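Local coordinates for alpha-11 giardin (Giardia intestinalis, PDB 2II2), which is an annexin that binds calcium and probably acidic phospholipids, and may take part in attachment of the parasite and in cytoskeletal remodelling, at residues R31-A34 and E35-K38; L134-A137 and A138-L141; S290-A293 and N294-N297. All coordinates share one frame; numbering follows the deposited sequence.

Contacts 1, 2 and 3 follow one another along a single chain that is mostly helical and has no strands, and they share no helix. Contact 1 (31-38) starts helix 34-48, contact 2 (134-141) starts helix 137-147, and contact 3 (290-297) is the loop between helices 280-287 and 298-306. None touches another. The centres of contacts 1 and 2, on opposite sides of the chain's centre, lie about 37 Å apart. Contact 3 has its centre about 26 Å from that of contact 1 and about 35 Å from that of contact 2. Two serine N-caps and one ST turn thus occur at three separate helix connections of the annexin fold, the last of them near residues that bind calcium in another structure of this protein.

Contact 1 (R31-A34 and E35-K38); sequences RWSA and EERK
Ser33 and Glu36 exchange hydrogen bonds between side chain and backbone, which defines a capping box at the start of helix 34-48. Ser33 OG, set by a chi1 of 69° between its own N and carbonyl carbon, accepts from Glu36 N at 3.1 Å. In return Ser33 N gives a nearly straight bond (170°) to Glu36 OE1 at 2.9 Å, arriving on the anti side of the carboxylate and somewhat out of its plane. The first helical turn closes where Arg37 N donates to Ser33 O at 2.8 Å.

Packing is tightest around Arg37, the buried residue of the group. Its CG rests 3.7 Å from Trp32 CB; the chain then bends at its third torsion and lays one guanidinium face over Ala34 CA, while Trp32 O lies at the edge, 3.0 Å from NH1. NH2 reaches beyond the turn to a salt bridge with Asp265. The indole stands at 78° to the Glu36 carboxylate, whose OE1 lies at the ring edge, 4.0 Å from Trp32 CE3.

The looser side is wet: two waters lie between Arg31 O and Glu36 OE1, one of them 2.8 Å from each. Glu35 and Lys38 extend from the exposed surface of the helix. With a carboxylate placed at the helix N-terminus, the helix dipole would probably stabilise the negative charge of Glu36.

Contact 2 (L134-A137 and A138-L141); sequences LTSA and ASYL
The Tyr140 ring carries Leu134 on one face and two backbone carbonyls at its edge. Leu134 CD2 stands 3.9 Å from the ring centroid and 16° off the ring normal, a CH-pi contact; this methyl sits off-centre, toward Tyr140 CD2. The two side chains cross at about a right angle, and Leu134 CB reaches the far end of the ring near CZ and OH. At the edge, Thr135 O lies in the ring plane, 3.7 Å from Tyr140 CE1, and Ser136 O approaches CD1 at 3.3 Å. Tyr140 has CG anti to its carbonyl carbon (chi1 -81°), a setting that lays the ring back along the incoming loop; Glu176 and Val179 of helix 175-184 also touch it.

This loop leads into helix 137-147, with Ser136 as the N-cap: its OG accepts from Ser139 N at 3.0 Å. Ser139 answers with its own hydroxyl, which donates to Ser136 O at 2.7 Å and accepts from Thr135 N at 2.9 Å, so one side-chain oxygen ties two points of the loop to the helix. Ser136 O also receives Tyr140 N at 3.0 Å, and is thereby gripped by both a hydroxyl and an amide.

One residue on, Leu141 N bonds to Ala137 O, continuing the helix. Asn218 of helix 216-230 accepts from Ala138 N through its side-chain oxygen, joining this first turn to a neighbouring helix.

Contact 3 (S290-A293 and N294-N297); sequences SKEA and NKVN
Lys295 runs past Ser290 to reach Glu292, and its atoms can be taken in order. CB lies 3.7 Å from Ser290 CB, while its other near neighbour is Glu292 O. The chain then runs extended as far as CE, and on the way CD passes Ser290 OG at 3.7 Å. Rotation about the CD-CE bond (chi4 65°) then turns NZ toward the carboxylate of Glu292. NZ makes a salt bridge with Glu292 OE1 at 2.8 Å, approaching from above the carboxylate plane, 49° out of it. Glu292 and Lys295 lie side by side and point the same way, which brings both charged ends together. The same ammonium donates to Asn294 OD1 at 3.0 Å, and Asp250 supplies a second carboxylate partner. Two acidic groups beside NZ would be expected to stabilise its positive charge.

Ser290 OG accepts from Glu292 N at 3.0 Å, an ST turn. Glu292 O then receives Lys295 N at 2.9 Å, and also a weak bond from Val296 N. Val296 CA adds a CA-H...O contact to Ser290 O. Two waters also join the loop to itself: one bridges Ala293 O and Asn297 N, the other lies between Ser290 O and Val296 O.

Asn294 ND2 donates to Asn62 O, in the neighbourhood of Ile60 and Glu66, which bind calcium in another structure of this protein; the metal is absent here. The loop connects helix 280-287 to helix 298-306. Pro64 of helix 64-73 meets Asn294 and Lys295 while Tyr65 meets Asn297; on helix 249-263, Asp250 meets Glu292 and Tyr253 meets Lys295.

Contact 1 (R31-A34 and E35-K38)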
loop_
_atom_site.group_PDB
_atom_site.type_symbol
_atom_site.label_atom_id
_atom_site.label_comp_id
_atom_site.label_asym_id
_atom_site.label_seq_id
_atom_site.Cartn_x
_atom_site.Cartn_y
_atom_site.Cartn_z
ATOM N N ARG A 31 -19.789 -0.946 10.598
ATOM C CA ARG A 31 -21.035 -0.222 10.415
ATOM C C ARG A 31 -20.919 1.049 9.617
ATOM O O ARG A 31 -21.937 1.541 9.135
ATOM C CB ARG A 31 -21.623 0.146 11.780
ATOM C CG ARG A 31 -22.007 -1.010 12.617
ATOM C CD ARG A 31 -22.774 -0.504 13.805
ATOM N NE ARG A 31 -22.499 -1.367 14.929
ATOM C CZ ARG A 31 -22.591 -0.984 16.186
ATOM N NH1 ARG A 31 -22.971 0.265 16.473
ATOM N NH2 ARG A 31 -22.308 -1.854 17.142
ATOM N N TRP A 32 -19.704 1.573 9.474
ATOM C CA TRP A 32 -19.512 2.970 9.092
ATOM C C TRP A 32 -18.817 3.196 7.754
ATOM O O TRP A 32 -17.801 2.573 7.464
ATOM C CB TRP A 32 -18.714 3.685 10.188
ATOM C CG TRP A 32 -19.193 3.359 11.572
ATOM C CD1 TRP A 32 -18.625 2.479 12.458
ATOM C CD2 TRP A 32 -20.357 3.886 12.230
ATOM N NE1 TRP A 32 -19.361 2.426 13.614
ATOM C CE2 TRP A 32 -20.431 3.277 13.502
ATOM C CE3 TRP A 32 -21.361 4.798 11.860
ATOM C CZ2 TRP A 32 -21.451 3.569 14.413
ATOM C CZ3 TRP A 32 -22.368 5.099 12.781
ATOM C CH2 TRP A 32 -22.404 4.489 14.037
ATOM N N SER A 33 -19.345 4.139 6.966
ATOM C CA SER A 33 -18.653 4.604 5.760
ATOM C C SER A 33 -17.410 5.439 6.124
ATOM O O SER A 33 -17.242 5.824 7.292
ATOM C CB SER A 33 -19.595 5.447 4.925
ATOM O OG SER A 33 -19.848 6.663 5.592
ATOM N N ALA A 34 -16.554 5.747 5.142
ATOM C CA ALA A 34 -15.417 6.635 5.394
ATOM C C ALA A 34 -15.881 7.985 5.952
ATOM O O ALA A 34 -15.326 8.473 6.939
ATOM C CB ALA A 34 -14.593 6.827 4.144
ATOM N N GLU A 35 -16.941 8.547 5.376
ATOM C CA GLU A 35 -17.443 9.844 5.810
ATOM C C GLU A 35 -17.923 9.744 7.263
ATOM O O GLU A 35 -17.683 10.658 8.070
ATOM C CB GLU A 35 -18.579 10.279 4.901
ATOM C CG GLU A 35 -19.176 11.613 5.258
ATOM C CD GLU A 35 -20.367 11.928 4.390
ATOM O OE1 GLU A 35 -20.233 11.791 3.153
ATOM O OE2 GLU A 35 -21.431 12.299 4.943
ATOM N N GLU A 36 -18.637 8.660 7.576
ATOM C CA GLU A 36 -19.137 8.430 8.930
ATOM C C GLU A 36 -18.014 8.191 9.934
ATOM O O GLU A 36 -18.117 8.643 11.079
ATOM C CB GLU A 36 -20.146 7.272 8.955
ATOM C CG GLU A 36 -21.453 7.586 8.224
ATOM C CD GLU A 36 -22.307 6.364 7.980
ATOM O OE1 GLU A 36 -21.786 5.243 7.957
ATOM O OE2 GLU A 36 -23.530 6.530 7.759
ATOM N N ARG A 37 -16.952 7.489 9.527
ATOM C CA ARG A 37 -15.864 7.269 10.485
ATOM C C ARG A 37 -15.273 8.601 10.917
ATOM O O ARG A 37 -14.951 8.791 12.093
ATOM C CB ARG A 37 -14.767 6.359 9.928
ATOM C CG ARG A 37 -15.208 4.933 9.768
ATOM C CD ARG A 37 -14.062 4.022 9.460
ATOM N NE ARG A 37 -13.402 4.260 8.176
ATOM C CZ ARG A 37 -13.820 3.814 6.989
ATOM N NH1 ARG A 37 -14.962 3.139 6.875
ATOM N NH2 ARG A 37 -13.099 4.052 5.899
ATOM N N LYS A 38 -15.143 9.522 9.967
ATOM C CA LYS A 38 -14.551 10.830 10.261
ATOM C C LYS A 38 -15.459 11.612 11.219
ATOM O O LYS A 38 -15.015 12.168 12.240
ATOM C CB LYS A 38 -14.336 11.609 8.956
ATOM C CG LYS A 38 -13.607 12.951 9.110
ATOM C CD LYS A 38 -13.532 13.691 7.756
ATOM C CE LYS A 38 -12.733 14.982 7.886
ATOM N NZ LYS A 38 -12.613 15.680 6.589
HETATM O O HOH W 1 -23.691 3.714 9.247
HETATM O O HOH W 2 -22.769 3.147 6.505
#

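Contact 2 (L134-A137 and A138-L141)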
loop_
_atom_site.group_PDB
_atom_site.type_symbol
_atom_site.label_atom_id
_atom_site.label_comp_id
_atom_site.label_asym_id
_atom_site.label_seq_id
_atom_site.Cartn_x
_atom_site.Cartn_y
_atom_site.Cartn_z
ATOM N N LEU A 134 20.333 7.739 -4.348
ATOM C CA LEU A 134 19.905 7.160 -5.625
ATOM C C LEU A 134 20.840 6.087 -6.109
ATOM O O LEU A 134 21.895 6.377 -6.690
ATOM C CB LEU A 134 19.719 8.229 -6.695
ATOM C CG LEU A 134 18.446 9.057 -6.516
ATOM C CD1 LEU A 134 18.422 10.284 -7.436
ATOM C CD2 LEU A 134 17.186 8.217 -6.737
ATOM N N THR A 135 20.476 4.840 -5.844
ATOM C CA THR A 135 21.331 3.717 -6.195
ATOM C C THR A 135 20.452 2.664 -6.896
ATOM O O THR A 135 20.560 2.402 -8.101
ATOM C CB THR A 135 22.045 3.158 -4.930
ATOM O OG1 THR A 135 21.070 2.826 -3.922
ATOM C CG2 THR A 135 23.042 4.198 -4.345
ATOM N N SER A 136 19.495 2.151 -6.155
ATOM C CA SER A 136 18.731 1.002 -6.564
ATOM C C SER A 136 17.475 1.383 -7.333
ATOM O O SER A 136 17.040 2.541 -7.283
ATOM C CB SER A 136 18.298 0.289 -5.299
ATOM O OG SER A 136 17.551 1.170 -4.485
ATOM N N ALA A 137 16.852 0.392 -7.978
ATOM C CA ALA A 137 15.514 0.610 -8.534
ATOM C C ALA A 137 14.573 1.124 -7.448
ATOM O O ALA A 137 13.792 2.034 -7.695
ATOM C CB ALA A 137 14.988 -0.680 -9.139
ATOM N N ALA A 138 14.673 0.546 -6.247
ATOM C CA ALA A 138 13.796 0.966 -5.149
ATOM C C ALA A 138 13.912 2.454 -4.844
ATOM O O ALA A 138 12.905 3.136 -4.655
ATOM C CB ALA A 138 14.077 0.165 -3.901
ATOM N N SER A 139 15.147 2.944 -4.827
ATOM C CA SER A 139 15.372 4.370 -4.582
ATOM C C SER A 139 14.870 5.269 -5.703
ATOM O O SER A 139 14.221 6.296 -5.438
ATOM C CB SER A 139 16.831 4.649 -4.267
ATOM O OG SER A 139 17.698 4.348 -5.353
ATOM N N TYR A 140 15.153 4.888 -6.948
ATOM C CA TYR A 140 14.632 5.628 -8.074
ATOM C C TYR A 140 13.114 5.659 -8.081
ATOM O O TYR A 140 12.521 6.674 -8.431
ATOM C CB TYR A 140 15.156 5.115 -9.426
ATOM C CG TYR A 140 16.523 5.641 -9.719
ATOM C CD1 TYR A 140 17.655 4.873 -9.472
ATOM C CD2 TYR A 140 16.692 6.923 -10.214
ATOM C CE1 TYR A 140 18.935 5.370 -9.710
ATOM C CE2 TYR A 140 17.981 7.437 -10.460
ATOM C CZ TYR A 140 19.084 6.643 -10.204
ATOM O OH TYR A 140 20.346 7.150 -10.433
ATOM N N LEU A 141 12.448 4.566 -7.705
ATOM C CA LEU A 141 10.979 4.560 -7.660
ATOM C C LEU A 141 10.484 5.636 -6.713
ATOM O O LEU A 141 9.510 6.324 -7.025
ATOM C CB LEU A 141 10.472 3.197 -7.219
ATOM C CG LEU A 141 10.484 2.121 -8.304
ATOM C CD1 LEU A 141 10.475 0.723 -7.680
ATOM C CD2 LEU A 141 9.286 2.326 -9.239
#

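Contact 3 (S290-A293 and N294-N297)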
loop_
_atom_site.group_PDB
_atom_site.type_symbol
_atom_site.label_atom_id
_atom_site.label_comp_id
_atom_site.label_asym_id
_atom_site.label_seq_id
_atom_site.Cartn_x
_atom_site.Cartn_y
_atom_site.Cartn_z
ATOM N N SER A 290 -2.502 -16.992 12.806
ATOM C CA SER A 290 -1.626 -16.948 13.985
ATOM C C SER A 290 -2.356 -16.951 15.317
ATOM O O SER A 290 -3.427 -16.338 15.432
ATOM C CB SER A 290 -0.732 -15.718 13.909
ATOM O OG SER A 290 0.059 -15.616 15.081
ATOM N N LYS A 291 -1.763 -17.606 16.321
ATOM C CA LYS A 291 -2.303 -17.594 17.684
ATOM C C LYS A 291 -1.688 -16.486 18.548
ATOM O O LYS A 291 -2.058 -16.336 19.719
ATOM C CB LYS A 291 -2.063 -18.948 18.370
ATOM C CG LYS A 291 -0.605 -19.205 18.779
ATOM C CD LYS A 291 -0.373 -20.625 19.268
ATOM C CE LYS A 291 0.948 -20.748 20.013
ATOM N NZ LYS A 291 1.300 -22.171 20.302
ATOM N N GLU A 292 -0.729 -15.748 17.998
ATOM C CA GLU A 292 -0.095 -14.670 18.741
ATOM C C GLU A 292 -1.156 -13.625 19.035
ATOM O O GLU A 292 -1.969 -13.276 18.155
ATOM C CB GLU A 292 1.061 -14.063 17.949
ATOM C CG GLU A 292 2.281 -14.960 17.772
ATOM C CD GLU A 292 3.346 -14.301 16.920
ATOM O OE1 GLU A 292 3.559 -13.079 17.080
ATOM O OE2 GLU A 292 3.983 -15.000 16.091
ATOM N N ALA A 293 -1.146 -13.132 20.271
ATOM C CA ALA A 293 -2.194 -12.213 20.726
ATOM C C ALA A 293 -2.424 -11.022 19.791
ATOM O O ALA A 293 -3.575 -10.659 19.516
ATOM C CB ALA A 293 -1.894 -11.726 22.160
ATOM N N ASN A 294 -1.337 -10.427 19.289
ATOM C CA ASN A 294 -1.484 -9.217 18.471
ATOM C C ASN A 294 -1.809 -9.507 17.021
ATOM O O ASN A 294 -1.913 -8.573 16.211
ATOM C CB ASN A 294 -0.291 -8.263 18.588
ATOM C CG ASN A 294 0.983 -8.802 17.965
ATOM O OD1 ASN A 294 1.018 -9.889 17.369
ATOM N ND2 ASN A 294 2.070 -8.026 18.106
ATOM N N LYS A 295 -1.966 -10.798 16.710
ATOM C CA LYS A 295 -2.346 -11.237 15.364
ATOM C C LYS A 295 -3.652 -11.989 15.297
ATOM O O LYS A 295 -4.223 -12.110 14.218
ATOM C CB LYS A 295 -1.243 -12.105 14.745
ATOM C CG LYS A 295 0.011 -11.315 14.462
ATOM C CD LYS A 295 1.142 -12.200 14.025
ATOM C CE LYS A 295 2.476 -11.459 13.962
ATOM N NZ LYS A 295 2.896 -11.008 15.329
ATOM N N VAL A 296 -4.115 -12.543 16.422
ATOM C CA VAL A 296 -5.221 -13.501 16.374
ATOM C C VAL A 296 -6.495 -12.946 15.717
ATOM O O VAL A 296 -7.204 -13.694 15.022
ATOM C CB VAL A 296 -5.515 -14.106 17.753
ATOM C CG1 VAL A 296 -6.025 -13.059 18.705
ATOM C CG2 VAL A 296 -6.518 -15.249 17.625
ATOM N N ASN A 297 -6.778 -11.657 15.928
ATOM C CA ASN A 297 -7.972 -11.050 15.350
ATOM C C ASN A 297 -7.750 -10.298 14.052
ATOM O O ASN A 297 -8.683 -9.697 13.506
ATOM C CB ASN A 297 -8.680 -10.167 16.378
ATOM C CG ASN A 297 -9.199 -10.992 17.535
ATOM O OD1 ASN A 297 -10.015 -11.891 17.337
ATOM N ND2 ASN A 297 -8.748 -10.696 18.730
HETATM O O HOH W 3 -5.703 -16.016 13.761
HETATM O O HOH W 4 -5.284 -9.661 17.411
#